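Local coordinates for protein CDP-glucose 4,6-dehydratase (Salmonella enterica subsp. enterica serovar Typhi, PDB 1WVG) that catalyses the NAD(+)-dependent dehydration of CDP-D-glucose to CDP-4-dehydro-6-deoxy-D-glucose, a step in making CDP-3,6-dideoxy-D-mannose for the lipopolysaccharide O-antigen, at residues H17-L27 with L49-M59; N123-T131 with Y242-Y250. All coordinates share one frame; numbering follows the deposited sequence.

In the fold
Both contacts are buried and lie in the Rossmann fold, their centres about 20 Å apart, and both touch the bound adenosine-5-diphosphoribose. Interaction 1 sits beside the glycine-rich turn after strand 11-15 and packs a short helix and its following loop on helix 20-31. Its chemistry is mixed: leucine, aromatic, serine and sulfur contacts, with a water between backbones. Interaction 2 joins strand 126-130 of the central sheet to helix 236-251 and is apolar, aliphatic in the middle with a tyrosine ring at each end, one of them partly exposed. The two meet where helices 20-31 and 236-251 are neighbours: L25 packs on I243, and K21 NZ lies 3.0 Å from Y242 OH, a probable hydrogen bond.

Interaction 1. Residues H17-L27 with L49-M59; sequences HTGFKGSWLSL and LFEIVRLNDLM. With APR (adenosine-5-diphosphoribose), chain C.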
loop_
_atom_site.group_PDB
_atom_site.type_symbol
_atom_site.label_atom_id
_atom_site.label_comp_id
_atom_site.label_asym_id
_atom_site.label_seq_id
_atom_site.Cartn_x
_atom_site.Cartn_y
_atom_site.Cartn_z
ATOM N N HIS A 17 -14.005 -32.960 11.143
ATOM C CA HIS A 17 -13.587 -33.473 12.468
ATOM C C HIS A 17 -12.742 -34.733 12.371
ATOM O O HIS A 17 -12.050 -35.125 13.322
ATOM C CB HIS A 17 -14.824 -33.736 13.368
ATOM C CG HIS A 17 -15.655 -34.820 12.772
ATOM N ND1 HIS A 17 -16.229 -34.688 11.510
ATOM C CD2 HIS A 17 -15.951 -36.075 13.243
ATOM C CE1 HIS A 17 -16.867 -35.826 11.250
ATOM N NE2 HIS A 17 -16.724 -36.681 12.272
ATOM N N THR A 18 -12.804 -35.359 11.192
ATOM C CA THR A 18 -12.055 -36.601 10.977
ATOM C C THR A 18 -10.555 -36.436 10.716
ATOM O O THR A 18 -9.791 -37.413 10.714
ATOM C CB THR A 18 -12.751 -37.461 9.901
ATOM O OG1 THR A 18 -12.739 -36.746 8.676
ATOM C CG2 THR A 18 -14.213 -37.661 10.330
ATOM N N GLY A 19 -10.142 -35.196 10.494
ATOM C CA GLY A 19 -8.767 -34.903 10.215
ATOM C C GLY A 19 -7.898 -34.741 11.445
ATOM O O GLY A 19 -8.288 -34.989 12.599
ATOM N N PHE A 20 -6.675 -34.301 11.122
ATOM C CA PHE A 20 -5.641 -34.067 12.118
ATOM C C PHE A 20 -6.055 -32.974 13.094
ATOM O O PHE A 20 -6.145 -33.194 14.301
ATOM C CB PHE A 20 -4.300 -33.796 11.400
ATOM C CG PHE A 20 -3.159 -33.370 12.287
ATOM C CD1 PHE A 20 -2.693 -34.191 13.312
ATOM C CD2 PHE A 20 -2.523 -32.149 12.060
ATOM C CE1 PHE A 20 -1.620 -33.817 14.119
ATOM C CE2 PHE A 20 -1.459 -31.742 12.862
ATOM C CZ PHE A 20 -0.997 -32.594 13.866
ATOM N N LYS A 21 -6.320 -31.784 12.555
ATOM C CA LYS A 21 -6.738 -30.666 13.393
ATOM C C LYS A 21 -8.057 -30.982 14.086
ATOM O O LYS A 21 -8.221 -30.705 15.283
ATOM C CB LYS A 21 -6.913 -29.357 12.590
ATOM C CG LYS A 21 -5.685 -28.852 11.835
ATOM C CD LYS A 21 -5.230 -27.427 12.178
ATOM C CE LYS A 21 -6.101 -26.316 11.617
ATOM N NZ LYS A 21 -5.363 -25.250 10.913
ATOM N N GLY A 22 -8.982 -31.538 13.274
ATOM C CA GLY A 22 -10.323 -31.877 13.731
ATOM C C GLY A 22 -10.360 -32.793 14.919
ATOM O O GLY A 22 -11.105 -32.580 15.894
ATOM N N SER A 23 -9.536 -33.837 14.803
ATOM C CA SER A 23 -9.462 -34.840 15.843
ATOM C C SER A 23 -8.956 -34.264 17.123
ATOM O O SER A 23 -9.463 -34.539 18.207
ATOM C CB SER A 23 -8.534 -35.960 15.429
ATOM O OG SER A 23 -9.188 -36.702 14.438
ATOM N N TRP A 24 -7.923 -33.456 16.999
ATOM C CA TRP A 24 -7.369 -32.856 18.204
ATOM C C TRP A 24 -8.376 -31.887 18.812
ATOM O O TRP A 24 -8.574 -31.806 20.039
ATOM C CB TRP A 24 -6.040 -32.160 17.908
ATOM C CG TRP A 24 -4.817 -33.035 17.858
ATOM C CD1 TRP A 24 -4.157 -33.422 16.739
ATOM C CD2 TRP A 24 -4.070 -33.554 18.958
ATOM N NE1 TRP A 24 -3.040 -34.174 17.058
ATOM C CE2 TRP A 24 -2.948 -34.256 18.424
ATOM C CE3 TRP A 24 -4.255 -33.537 20.332
ATOM C CZ2 TRP A 24 -2.001 -34.905 19.245
ATOM C CZ3 TRP A 24 -3.313 -34.163 21.141
ATOM C CH2 TRP A 24 -2.194 -34.832 20.619
ATOM N N LEU A 25 -9.031 -31.171 17.914
ATOM C CA LEU A 25 -10.028 -30.236 18.404
ATOM C C LEU A 25 -11.195 -30.963 19.051
ATOM O O LEU A 25 -11.638 -30.648 20.167
ATOM C CB LEU A 25 -10.565 -29.300 17.281
ATOM C CG LEU A 25 -11.555 -28.260 17.816
ATOM C CD1 LEU A 25 -10.908 -27.402 18.897
ATOM C CD2 LEU A 25 -12.088 -27.392 16.685
ATOM N N SER A 26 -11.722 -31.933 18.324
ATOM C CA SER A 26 -12.866 -32.651 18.893
ATOM C C SER A 26 -12.560 -33.286 20.253
ATOM O O SER A 26 -13.326 -33.252 21.229
ATOM C CB SER A 26 -13.381 -33.671 17.897
ATOM O OG SER A 26 -13.645 -33.023 16.671
ATOM N N LEU A 27 -11.387 -33.877 20.309
ATOM C CA LEU A 27 -10.948 -34.461 21.527
ATOM C C LEU A 27 -10.910 -33.420 22.646
ATOM O O LEU A 27 -11.489 -33.590 23.731
ATOM C CB LEU A 27 -9.559 -34.987 21.287
ATOM C CG LEU A 27 -9.085 -35.752 22.495
ATOM C CD1 LEU A 27 -10.113 -36.829 22.806
ATOM C CD2 LEU A 27 -7.766 -36.432 22.134
ATOM N N LEU A 49 -5.581 -40.316 13.463
ATOM C CA LEU A 49 -5.761 -40.039 14.872
ATOM C C LEU A 49 -7.214 -40.293 15.282
ATOM O O LEU A 49 -7.540 -40.778 16.370
ATOM C CB LEU A 49 -5.291 -38.569 15.163
ATOM C CG LEU A 49 -5.436 -38.103 16.614
ATOM C CD1 LEU A 49 -4.422 -38.799 17.524
ATOM C CD2 LEU A 49 -5.232 -36.590 16.658
ATOM N N PHE A 50 -8.097 -39.934 14.369
ATOM C CA PHE A 50 -9.487 -40.130 14.646
ATOM C C PHE A 50 -9.715 -41.579 15.053
ATOM O O PHE A 50 -10.265 -41.915 16.115
ATOM C CB PHE A 50 -10.323 -39.826 13.385
ATOM C CG PHE A 50 -11.811 -39.774 13.708
ATOM C CD1 PHE A 50 -12.377 -38.686 14.390
ATOM C CD2 PHE A 50 -12.646 -40.834 13.340
ATOM C CE1 PHE A 50 -13.740 -38.639 14.701
ATOM C CE2 PHE A 50 -14.008 -40.814 13.658
ATOM C CZ PHE A 50 -14.554 -39.716 14.335
ATOM N N GLU A 51 -9.282 -42.432 14.144
ATOM C CA GLU A 51 -9.445 -43.834 14.391
ATOM C C GLU A 51 -8.667 -44.242 15.613
ATOM O O GLU A 51 -9.181 -44.923 16.497
ATOM C CB GLU A 51 -9.030 -44.671 13.179
ATOM C CG GLU A 51 -9.608 -44.169 11.838
ATOM C CD GLU A 51 -11.021 -44.630 11.540
ATOM O OE1 GLU A 51 -11.940 -44.531 12.355
ATOM O OE2 GLU A 51 -11.156 -45.128 10.320
ATOM N N ILE A 52 -7.406 -43.821 15.649
ATOM C CA ILE A 52 -6.523 -44.176 16.756
ATOM C C ILE A 52 -7.097 -43.849 18.126
ATOM O O ILE A 52 -6.905 -44.592 19.079
ATOM C CB ILE A 52 -5.097 -43.601 16.634
ATOM C CG1 ILE A 52 -4.288 -44.160 15.464
ATOM C CG2 ILE A 52 -4.300 -43.813 17.907
ATOM C CD1 ILE A 52 -5.069 -45.182 14.660
ATOM N N VAL A 53 -7.780 -42.724 18.271
ATOM C CA VAL A 53 -8.258 -42.434 19.614
ATOM C C VAL A 53 -9.721 -42.775 19.833
ATOM O O VAL A 53 -10.268 -42.375 20.871
ATOM C CB VAL A 53 -7.992 -41.005 20.076
ATOM C CG1 VAL A 53 -6.500 -40.728 20.206
ATOM C CG2 VAL A 53 -8.637 -40.061 19.052
ATOM N N ARG A 54 -10.314 -43.488 18.858
ATOM C CA ARG A 54 -11.721 -43.933 18.892
ATOM C C ARG A 54 -12.674 -42.780 19.146
ATOM O O ARG A 54 -13.610 -42.924 19.935
ATOM C CB ARG A 54 -12.009 -45.081 19.909
ATOM C CG ARG A 54 -11.437 -46.486 19.609
ATOM C CD ARG A 54 -12.164 -47.727 20.176
ATOM N NE ARG A 54 -12.291 -48.854 19.215
ATOM C CZ ARG A 54 -12.728 -50.137 19.402
ATOM N NH1 ARG A 54 -13.220 -50.583 20.581
ATOM N NH2 ARG A 54 -12.780 -50.969 18.343
ATOM N N LEU A 55 -12.432 -41.629 18.489
ATOM C CA LEU A 55 -13.275 -40.452 18.697
ATOM C C LEU A 55 -14.704 -40.701 18.293
ATOM O O LEU A 55 -15.662 -40.164 18.825
ATOM C CB LEU A 55 -12.755 -39.303 17.833
ATOM C CG LEU A 55 -12.023 -38.284 18.681
ATOM C CD1 LEU A 55 -11.529 -37.174 17.769
ATOM C CD2 LEU A 55 -12.929 -37.701 19.744
ATOM N N ASN A 56 -14.836 -41.535 17.294
ATOM C CA ASN A 56 -16.145 -41.851 16.798
ATOM C C ASN A 56 -17.020 -42.337 17.919
ATOM O O ASN A 56 -18.233 -42.245 17.881
ATOM C CB ASN A 56 -16.062 -42.978 15.772
ATOM C CG ASN A 56 -17.439 -43.521 15.500
ATOM O OD1 ASN A 56 -18.342 -42.756 15.171
ATOM N ND2 ASN A 56 -17.628 -44.826 15.656
ATOM N N ASP A 57 -16.416 -42.880 18.942
ATOM C CA ASP A 57 -17.254 -43.358 20.025
ATOM C C ASP A 57 -17.489 -42.343 21.114
ATOM O O ASP A 57 -18.197 -42.631 22.078
ATOM C CB ASP A 57 -16.654 -44.610 20.691
ATOM C CG ASP A 57 -16.751 -45.810 19.795
ATOM O OD1 ASP A 57 -17.687 -46.011 19.006
ATOM O OD2 ASP A 57 -15.734 -46.606 19.982
ATOM N N LEU A 58 -16.862 -41.185 20.983
ATOM C CA LEU A 58 -16.993 -40.153 21.988
ATOM C C LEU A 58 -17.727 -38.955 21.449
ATOM O O LEU A 58 -17.857 -37.932 22.129
ATOM C CB LEU A 58 -15.619 -39.743 22.513
ATOM C CG LEU A 58 -14.712 -40.949 22.624
ATOM C CD1 LEU A 58 -13.247 -40.509 22.626
ATOM C CD2 LEU A 58 -15.069 -41.677 23.912
ATOM N N MET A 59 -18.243 -39.121 20.239
ATOM C CA MET A 59 -18.961 -38.030 19.664
ATOM C C MET A 59 -19.876 -38.504 18.590
ATOM O O MET A 59 -19.776 -39.640 18.170
ATOM C CB MET A 59 -17.934 -37.028 19.071
ATOM C CG MET A 59 -17.388 -37.443 17.719
ATOM S SD MET A 59 -16.147 -36.245 17.143
ATOM C CE MET A 59 -17.109 -35.146 16.044
HETATM N N1 APR C . -16.542 -32.821 2.688
HETATM C C2 APR C . -16.380 -32.967 4.024
HETATM N N3 APR C . -15.278 -33.058 4.704
HETATM C C4 APR C . -14.191 -32.955 3.911
HETATM C C5 APR C . -14.167 -32.782 2.563
HETATM C C6 APR C . -15.433 -32.727 1.904
HETATM N N6 APR C . -15.653 -32.527 0.594
HETATM N N7 APR C . -12.859 -32.697 2.103
HETATM C C8 APR C . -12.117 -32.840 3.190
HETATM N N9 APR C . -12.876 -32.998 4.309
HETATM C "C1'" APR C . -12.455 -33.199 5.685
HETATM C "C2'" APR C . -11.687 -34.483 5.835
HETATM O "O2'" APR C . -12.587 -35.600 5.815
HETATM C "C3'" APR C . -11.064 -34.229 7.209
HETATM O "O3'" APR C . -11.919 -34.403 8.349
HETATM O "O4'" APR C . -11.520 -32.222 6.015
HETATM C "C4'" APR C . -10.663 -32.739 7.037
HETATM C "C5'" APR C . -9.276 -32.515 6.511
HETATM O "O5'" APR C . -8.352 -32.922 7.551
HETATM P PA APR C . -6.773 -33.176 7.245
HETATM O O1A APR C . -6.515 -33.634 5.816
HETATM O O2A APR C . -6.172 -33.933 8.452
HETATM O O3A APR C . -6.222 -31.701 7.296
HETATM P PB APR C . -5.948 -30.796 8.620
HETATM O O1B APR C . -4.447 -30.681 8.742
HETATM O O2B APR C . -6.767 -31.258 9.811
HETATM O O5D APR C . -6.650 -29.444 8.156
HETATM C C5D APR C . -7.794 -28.992 8.898
HETATM O O4D APR C . -7.149 -26.597 8.831
HETATM O O1D APR C . -5.092 -25.966 7.912
HETATM C C1D APR C . -6.533 -26.037 7.707
HETATM O O2D APR C . -6.920 -26.352 5.308
HETATM C C2D APR C . -6.813 -27.009 6.586
HETATM O O3D APR C . -9.131 -26.463 6.484
HETATM C C3D APR C . -8.221 -27.475 6.910
HETATM C C4D APR C . -8.133 -27.600 8.414
HETATM O O HOH W 1 -7.379 -38.162 11.854
#
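L49 drops one methyl onto the indole of W24, beside the glycine-rich dinucleotide-binding turn of a Rossmann fold. L49 CD2 stands 3.4 Å from the centroid of the five-membered ring of W24 and 19° off its normal, a CH-pi contact over the face. The indole is fixed from its edge as well, since W24 NE1 bonds to G199 O. With chi1 at 179°, L49 CG is set opposite the backbone N and beside S23 CB, and the CD2 branch goes on to W24.

F50 follows at the closest backbone approach, its CA 5.4 Å from S23 CA. Its ring presents an edge to S23 OG and meets the H17 imidazole obliquely, the planes at 87°. A water links T18 O to F50 N, where no direct hydrogen bond joins the segments. At the start of helix 20-31, F20 N and K21 N donate to the two phosphates of adenosine-5-diphosphoribose; the F20 N bond to O2A is 2.7 Å long.

The short helix ends in a Schellman motif with R54 as its C-prime residue, and the chain turns back so that L55 can reach in. L55 CD1 comes within 3.4 Å of S23 O, and CD2 meets L27. M59 closes the segment, laying SD 3.9 Å from S26 CB, near the H17 ring, whose NE2 bonds to S61 OG. Neither serine spends its hydroxyl on this partner segment: S26 OG donates to G22 O, and S23 OG, 2.7 Å from G19 O, shares that carbonyl with S23 N, the two donors reaching it from opposite faces.

Interaction 2. Residues N123-T131 with Y242-Y250; sequences NIKAVVNIT and YIVVAQRLY. With APR (adenosine-5-diphosphoribose), chain C.
V128 and A126 point from strand 126-130 into the side of helix 242-250, which runs nearly antiparallel to it: the segment axes make 149° and approach to 7.7 Å. This is the sheet-to-helix packing of a Rossmann fold, with helix 100-121 touching V127 on the other face of the strand. The tight part is aliphatic. A126 CB sits 3.6 Å from L249 CB, and V128 CG2 nests among V245 CG2, A246 CB and L249 CD1.

Toward the nucleotide, I130 divides its branches. I130 CG1, anti to the carbonyl carbon (chi1 -78°), lies 3.3 Å from Y242 CE2 and carries CD1 over a face of that ring, while CG2 turns to adenosine-5-diphosphoribose, 3.4 Å from its O4D.

The other end is partly exposed and looser. K125 CB lies over a face of the Y250 ring, 4.1 Å from its centroid, while K125 NZ turns back to N123 O. A water lies within hydrogen-bonding distance of K125 O and L249 O, two acceptors that cannot bond to each other.

No hydrogen bond crosses between strand and helix, so their spacing probably rests on the fit of apolar side chains rather than on directional bonds.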
loop_
_atom_site.group_PDB
_atom_site.type_symbol
_atom_site.label_atom_id
_atom_site.label_comp_id
_atom_site.label_asym_id
_atom_site.label_seq_id
_atom_site.Cartn_x
_atom_site.Cartn_y
_atom_site.Cartn_z
ATOM N N ASN A 123 -29.775 -19.230 15.207
ATOM C CA ASN A 123 -29.476 -19.515 16.598
ATOM C C ASN A 123 -28.089 -19.974 16.840
ATOM O O ASN A 123 -27.819 -20.598 17.853
ATOM C CB ASN A 123 -30.445 -20.516 17.213
ATOM C CG ASN A 123 -31.632 -19.658 17.558
ATOM O OD1 ASN A 123 -31.517 -18.724 18.368
ATOM N ND2 ASN A 123 -32.710 -19.853 16.818
ATOM N N ILE A 124 -27.247 -19.703 15.868
ATOM C CA ILE A 124 -25.861 -20.060 15.989
ATOM C C ILE A 124 -25.200 -18.800 16.502
ATOM O O ILE A 124 -25.328 -17.701 15.970
ATOM C CB ILE A 124 -25.278 -20.545 14.655
ATOM C CG1 ILE A 124 -25.845 -21.927 14.351
ATOM C CG2 ILE A 124 -23.739 -20.565 14.699
ATOM C CD1 ILE A 124 -25.980 -22.255 12.868
ATOM N N LYS A 125 -24.503 -18.928 17.572
ATOM C CA LYS A 125 -23.889 -17.731 18.093
ATOM C C LYS A 125 -22.488 -17.407 17.590
ATOM O O LYS A 125 -22.159 -16.232 17.425
ATOM C CB LYS A 125 -23.853 -17.796 19.616
ATOM C CG LYS A 125 -25.122 -17.256 20.254
ATOM C CD LYS A 125 -26.371 -18.008 19.797
ATOM C CE LYS A 125 -27.019 -18.751 20.924
ATOM N NZ LYS A 125 -27.589 -20.089 20.570
ATOM N N ALA A 126 -21.639 -18.427 17.425
ATOM C CA ALA A 126 -20.279 -18.175 17.044
ATOM C C ALA A 126 -19.888 -19.087 15.927
ATOM O O ALA A 126 -20.219 -20.258 15.962
ATOM C CB ALA A 126 -19.372 -18.432 18.234
ATOM N N VAL A 127 -19.238 -18.521 14.930
ATOM C CA VAL A 127 -18.759 -19.264 13.794
ATOM C C VAL A 127 -17.283 -18.952 13.629
ATOM O O VAL A 127 -16.873 -17.795 13.509
ATOM C CB VAL A 127 -19.523 -18.988 12.511
ATOM C CG1 VAL A 127 -18.987 -19.901 11.404
ATOM C CG2 VAL A 127 -21.012 -19.210 12.698
ATOM N N VAL A 128 -16.489 -20.012 13.677
ATOM C CA VAL A 128 -15.044 -19.936 13.526
ATOM C C VAL A 128 -14.640 -20.593 12.215
ATOM O O VAL A 128 -14.584 -21.815 12.109
ATOM C CB VAL A 128 -14.271 -20.532 14.688
ATOM C CG1 VAL A 128 -12.781 -20.359 14.430
ATOM C CG2 VAL A 128 -14.670 -19.823 15.993
ATOM N N ASN A 129 -14.375 -19.765 11.196
ATOM C CA ASN A 129 -13.986 -20.239 9.876
ATOM C C ASN A 129 -12.461 -20.416 9.754
ATOM O O ASN A 129 -11.694 -19.470 9.722
ATOM C CB ASN A 129 -14.611 -19.349 8.763
ATOM C CG ASN A 129 -14.089 -19.627 7.353
ATOM O OD1 ASN A 129 -13.975 -20.787 6.982
ATOM N ND2 ASN A 129 -13.752 -18.595 6.560
ATOM N N ILE A 130 -12.005 -21.652 9.692
ATOM C CA ILE A 130 -10.601 -21.927 9.559
ATOM C C ILE A 130 -10.128 -21.788 8.122
ATOM O O ILE A 130 -10.551 -22.527 7.224
ATOM C CB ILE A 130 -10.266 -23.345 10.000
ATOM C CG1 ILE A 130 -10.228 -23.412 11.525
ATOM C CG2 ILE A 130 -8.889 -23.689 9.414
ATOM C CD1 ILE A 130 -11.568 -23.148 12.156
ATOM N N THR A 131 -9.229 -20.835 7.877
ATOM C CA THR A 131 -8.734 -20.680 6.523
ATOM C C THR A 131 -7.320 -21.258 6.448
ATOM O O THR A 131 -7.116 -22.460 6.633
ATOM C CB THR A 131 -8.923 -19.258 5.924
ATOM O OG1 THR A 131 -8.188 -18.315 6.688
ATOM C CG2 THR A 131 -10.395 -18.883 5.939
ATOM N N TYR A 242 -8.313 -20.785 18.302
ATOM C CA TYR A 242 -9.690 -20.992 17.796
ATOM C C TYR A 242 -10.713 -21.074 18.946
ATOM O O TYR A 242 -11.848 -20.624 18.857
ATOM C CB TYR A 242 -9.906 -22.326 17.043
ATOM C CG TYR A 242 -9.001 -22.517 15.870
ATOM C CD1 TYR A 242 -8.140 -21.495 15.464
ATOM C CD2 TYR A 242 -8.993 -23.727 15.171
ATOM C CE1 TYR A 242 -7.314 -21.671 14.346
ATOM C CE2 TYR A 242 -8.143 -23.921 14.078
ATOM C CZ TYR A 242 -7.307 -22.885 13.653
ATOM O OH TYR A 242 -6.450 -23.057 12.572
ATOM N N ILE A 243 -10.302 -21.701 20.025
ATOM C CA ILE A 243 -11.211 -21.916 21.119
ATOM C C ILE A 243 -11.511 -20.624 21.815
ATOM O O ILE A 243 -12.667 -20.333 22.151
ATOM C CB ILE A 243 -10.646 -22.966 22.073
ATOM C CG1 ILE A 243 -10.913 -24.341 21.514
ATOM C CG2 ILE A 243 -11.217 -22.897 23.482
ATOM C CD1 ILE A 243 -9.924 -25.328 22.125
ATOM N N VAL A 244 -10.449 -19.863 22.008
ATOM C CA VAL A 244 -10.568 -18.572 22.679
ATOM C C VAL A 244 -11.478 -17.618 21.933
ATOM O O VAL A 244 -12.347 -16.949 22.522
ATOM C CB VAL A 244 -9.225 -17.944 22.988
ATOM C CG1 VAL A 244 -9.443 -16.458 23.265
ATOM C CG2 VAL A 244 -8.588 -18.659 24.184
ATOM N N VAL A 245 -11.322 -17.593 20.616
ATOM C CA VAL A 245 -12.168 -16.692 19.871
ATOM C C VAL A 245 -13.579 -17.140 19.922
ATOM O O VAL A 245 -14.472 -16.310 19.979
ATOM C CB VAL A 245 -11.746 -16.365 18.434
ATOM C CG1 VAL A 245 -10.300 -15.912 18.397
ATOM C CG2 VAL A 245 -11.866 -17.640 17.633
ATOM N N ALA A 246 -13.792 -18.445 19.886
ATOM C CA ALA A 246 -15.189 -18.859 19.950
ATOM C C ALA A 246 -15.841 -18.356 21.244
ATOM O O ALA A 246 -17.007 -17.944 21.282
ATOM C CB ALA A 246 -15.297 -20.376 19.888
ATOM N N GLN A 247 -15.076 -18.422 22.320
ATOM C CA GLN A 247 -15.563 -17.960 23.599
ATOM C C GLN A 247 -16.037 -16.498 23.508
ATOM O O GLN A 247 -17.171 -16.130 23.837
ATOM C CB GLN A 247 -14.409 -18.124 24.588
ATOM C CG GLN A 247 -14.368 -19.572 25.118
ATOM C CD GLN A 247 -13.082 -19.963 25.830
ATOM O OE1 GLN A 247 -12.781 -21.164 25.945
ATOM N NE2 GLN A 247 -12.314 -18.972 26.296
ATOM N N ARG A 248 -15.119 -15.667 23.026
ATOM C CA ARG A 248 -15.333 -14.242 22.838
ATOM C C ARG A 248 -16.459 -13.936 21.892
ATOM O O ARG A 248 -17.266 -13.058 22.147
ATOM C CB ARG A 248 -14.067 -13.578 22.362
ATOM C CG ARG A 248 -13.027 -13.852 23.428
ATOM C CD ARG A 248 -13.270 -12.987 24.658
ATOM N NE ARG A 248 -12.126 -12.108 24.840
ATOM C CZ ARG A 248 -12.150 -10.876 25.330
ATOM N NH1 ARG A 248 -13.275 -10.296 25.764
ATOM N NH2 ARG A 248 -10.987 -10.208 25.385
ATOM N N LEU A 249 -16.536 -14.678 20.801
ATOM C CA LEU A 249 -17.614 -14.449 19.834
ATOM C C LEU A 249 -18.952 -14.771 20.462
ATOM O O LEU A 249 -19.984 -14.211 20.103
ATOM C CB LEU A 249 -17.505 -15.311 18.543
ATOM C CG LEU A 249 -16.456 -14.839 17.530
ATOM C CD1 LEU A 249 -16.131 -15.984 16.552
ATOM C CD2 LEU A 249 -16.992 -13.617 16.774
ATOM N N TYR A 250 -18.918 -15.732 21.378
ATOM C CA TYR A 250 -20.145 -16.160 22.028
ATOM C C TYR A 250 -20.862 -15.015 22.713
ATOM O O TYR A 250 -22.076 -14.812 22.575
ATOM C CB TYR A 250 -19.896 -17.278 23.041
ATOM C CG TYR A 250 -21.132 -18.119 23.155
ATOM C CD1 TYR A 250 -21.283 -19.252 22.356
ATOM C CD2 TYR A 250 -22.152 -17.796 24.055
ATOM C CE1 TYR A 250 -22.424 -20.054 22.446
ATOM C CE2 TYR A 250 -23.299 -18.589 24.161
ATOM C CZ TYR A 250 -23.438 -19.719 23.346
ATOM O OH TYR A 250 -24.567 -20.512 23.418
HETATM N N1 APR C . -16.542 -32.821 2.688
HETATM C C2 APR C . -16.380 -32.967 4.024
HETATM N N3 APR C . -15.278 -33.058 4.704
HETATM C C4 APR C . -14.191 -32.955 3.911
HETATM C C5 APR C . -14.167 -32.782 2.563
HETATM C C6 APR C . -15.433 -32.727 1.904
HETATM N N6 APR C . -15.653 -32.527 0.594
HETATM N N7 APR C . -12.859 -32.697 2.103
HETATM C C8 APR C . -12.117 -32.840 3.190
HETATM N N9 APR C . -12.876 -32.998 4.309
HETATM C "C1'" APR C . -12.455 -33.199 5.685
HETATM C "C2'" APR C . -11.687 -34.483 5.835
HETATM O "O2'" APR C . -12.587 -35.600 5.815
HETATM C "C3'" APR C . -11.064 -34.229 7.209
HETATM O "O3'" APR C . -11.919 -34.403 8.349
HETATM O "O4'" APR C . -11.520 -32.222 6.015
HETATM C "C4'" APR C . -10.663 -32.739 7.037
HETATM C "C5'" APR C . -9.276 -32.515 6.511
HETATM O "O5'" APR C . -8.352 -32.922 7.551
HETATM P PA APR C . -6.773 -33.176 7.245
HETATM O O1A APR C . -6.515 -33.634 5.816
HETATM O O2A APR C . -6.172 -33.933 8.452
HETATM O O3A APR C . -6.222 -31.701 7.296
HETATM P PB APR C . -5.948 -30.796 8.620
HETATM O O1B APR C . -4.447 -30.681 8.742
HETATM O O2B APR C . -6.767 -31.258 9.811
HETATM O O5D APR C . -6.650 -29.444 8.156
HETATM C C5D APR C . -7.794 -28.992 8.898
HETATM O O4D APR C . -7.149 -26.597 8.831
HETATM O O1D APR C . -5.092 -25.966 7.912
HETATM C C1D APR C . -6.533 -26.037 7.707
HETATM O O2D APR C . -6.920 -26.352 5.308
HETATM C C2D APR C . -6.813 -27.009 6.586
HETATM O O3D APR C . -9.131 -26.463 6.484
HETATM C C3D APR C . -8.221 -27.475 6.910
HETATM C C4D APR C . -8.133 -27.600 8.414
HETATM O O HOH W 2 -22.218 -14.000 19.014
#